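Response regulator CheY-like protein (Mesorhizobium loti, PDB 3SNK) is probably the receiver-like, CheY-type domain of a pilus assembly protein whose remaining, ATPase-family part is thought to bind and hydrolyse ATP. Local coordinates at residues 61-66 with 86-91. Sequence-based numbering, arbitrary orientation.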
loop_
_atom_site.group_PDB
_atom_site.type_symbol
_atom_site.label_atom_id
_atom_site.label_comp_id
_atom_site.label_asym_id
_atom_site.label_seq_id
_atom_site.Cartn_x
_atom_site.Cartn_y
_atom_site.Cartn_z
ATOM N N GLY A 61 -8.975 1.152 6.163
ATOM C CA GLY A 61 -9.413 2.333 5.447
ATOM C C GLY A 61 -8.642 2.436 4.151
ATOM O O GLY A 61 -9.241 2.600 3.093
ATOM N N ILE A 62 -7.307 2.317 4.234
ATOM C CA ILE A 62 -6.361 2.420 3.120
ATOM C C ILE A 62 -5.266 1.413 3.296
ATOM O O ILE A 62 -4.782 1.225 4.411
ATOM C CB ILE A 62 -5.721 3.860 3.035
ATOM C CG1 ILE A 62 -6.760 4.956 2.843
ATOM C CG2 ILE A 62 -4.632 3.962 1.951
ATOM C CD1 ILE A 62 -6.354 6.237 3.509
ATOM N N VAL A 63 -4.804 0.847 2.185
ATOM C CA VAL A 63 -3.649 -0.036 2.140
ATOM C C VAL A 63 -2.543 0.666 1.350
ATOM O O VAL A 63 -2.809 1.261 0.304
ATOM C CB VAL A 63 -3.993 -1.422 1.541
ATOM C CG1 VAL A 63 -2.742 -2.254 1.279
ATOM C CG2 VAL A 63 -4.921 -2.178 2.467
ATOM N N ILE A 64 -1.312 0.601 1.844
ATOM C CA ILE A 64 -0.147 1.126 1.131
ATOM C C ILE A 64 0.748 -0.054 0.881
ATOM O O ILE A 64 1.201 -0.727 1.824
ATOM C CB ILE A 64 0.571 2.306 1.803
ATOM C CG1 ILE A 64 -0.404 3.489 1.973
ATOM C CG2 ILE A 64 1.808 2.727 0.975
ATOM C CD1 ILE A 64 0.064 4.580 2.884
ATOM N N LEU A 65 0.945 -0.358 -0.388
ATOM C CA LEU A 65 1.713 -1.539 -0.722
ATOM C C LEU A 65 2.996 -1.137 -1.451
ATOM O O LEU A 65 2.959 -0.568 -2.539
ATOM C CB LEU A 65 0.855 -2.530 -1.535
ATOM C CG LEU A 65 1.517 -3.826 -2.014
ATOM C CD1 LEU A 65 1.930 -4.728 -0.834
ATOM C CD2 LEU A 65 0.597 -4.567 -2.958
ATOM N N ASP A 66 4.128 -1.386 -0.790
ATOM C CA ASP A 66 5.442 -1.136 -1.376
ATOM C C ASP A 66 5.867 -2.388 -2.123
ATOM O O ASP A 66 6.261 -3.372 -1.501
ATOM C CB ASP A 66 6.478 -0.760 -0.300
ATOM C CG ASP A 66 7.901 -0.542 -0.803
ATOM O OD1 ASP A 66 8.079 -0.361 -2.038
ATOM O OD2 ASP A 66 8.835 -0.479 0.050
ATOM N N ALA A 86 -11.136 -6.354 -0.110
ATOM C CA ALA A 86 -12.381 -5.853 -0.686
ATOM C C ALA A 86 -12.104 -4.538 -1.438
ATOM O O ALA A 86 -11.105 -4.483 -2.157
ATOM C CB ALA A 86 -13.464 -5.703 0.395
ATOM N N THR A 87 -12.925 -3.500 -1.290
ATOM C CA THR A 87 -12.674 -2.302 -2.086
ATOM C C THR A 87 -11.987 -1.169 -1.309
ATOM O O THR A 87 -12.187 0.006 -1.634
ATOM C CB THR A 87 -13.964 -1.810 -2.766
ATOM O OG1 THR A 87 -15.041 -1.797 -1.825
ATOM C CG2 THR A 87 -14.310 -2.614 -4.010
ATOM N N VAL A 88 -11.117 -1.504 -0.356
ATOM C CA VAL A 88 -10.401 -0.420 0.307
ATOM C C VAL A 88 -9.418 0.190 -0.739
ATOM O O VAL A 88 -8.873 -0.568 -1.558
ATOM C CB VAL A 88 -9.671 -0.834 1.626
ATOM C CG1 VAL A 88 -10.597 -1.564 2.586
ATOM C CG2 VAL A 88 -8.434 -1.659 1.348
ATOM N N PRO A 89 -9.219 1.519 -0.751
ATOM C CA PRO A 89 -8.211 2.100 -1.653
ATOM C C PRO A 89 -6.836 1.490 -1.418
ATOM O O PRO A 89 -6.430 1.206 -0.272
ATOM C CB PRO A 89 -8.203 3.595 -1.288
ATOM C CG PRO A 89 -9.504 3.827 -0.586
ATOM C CD PRO A 89 -9.831 2.553 0.112
ATOM N N LEU A 90 -6.117 1.282 -2.520
ATOM C CA LEU A 90 -4.798 0.712 -2.500
ATOM C C LEU A 90 -3.836 1.691 -3.134
ATOM O O LEU A 90 -4.068 2.174 -4.249
ATOM C CB LEU A 90 -4.807 -0.652 -3.240
ATOM C CG LEU A 90 -3.435 -1.293 -3.587
ATOM C CD1 LEU A 90 -2.688 -1.672 -2.346
ATOM C CD2 LEU A 90 -3.630 -2.581 -4.433
ATOM N N ILE A 91 -2.795 2.044 -2.397
ATOM C CA ILE A 91 -1.778 2.960 -2.928
ATOM C C ILE A 91 -0.583 2.103 -3.220
ATOM O O ILE A 91 -0.073 1.441 -2.310
ATOM C CB ILE A 91 -1.484 4.178 -2.017
ATOM C CG1 ILE A 91 -2.735 5.069 -1.916
ATOM C CG2 ILE A 91 -0.286 4.990 -2.561
ATOM C CD1 ILE A 91 -2.752 6.022 -0.701
#
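The carbonyl oxygen of V63 is gripped twice from the neighbouring strand: it accepts a 2.8 Å hydrogen bond from N of I91, and CA of L90 adds a weaker CH···O contact. O of I91 is used in the same way, taking an equally short bond from N of L65 and a CH···O contact from CA of I64. With the 3.0 Å bond from N of V63 to O of P89, this is the ladder of two parallel strands, V63 beside L90 and I64 beside I91. P89 accepts through O but has no N-H to give to O of G61; its CD lies tightly against that oxygen at 3.0 Å, so the ladder begins at O of P89.

Side chains alternate between the two faces. On one, CD1 of L90 fits between CG1 of V63 and CB of L65, 3.7 Å from each, while CG2 of V63 meets CG2 of V88. The V63 branches part to do this: CG1 is anti to the backbone N (chi1 170°), leaving CG2 to face V88. On the other face, CD1 of I91 reaches back to CG2 of I62, 3.8 Å away, and I64 lies alongside I91. The beta-branched V63, I64 and I91 favour the extended backbone, and L90, branching one carbon further out, reaches V63 and L65.

Strand 62-68 is the middle of the parallel sheet (order 2-1-3-4-5, as in CheY), with 15-20 bonded to its other side and 90-94 between it and edge strand 112-115. The pair closes a beta-alpha-beta unit through helix 78-82; helix 120-129 covers I62, I64 and I91, and helix 24-36 also packs on I64.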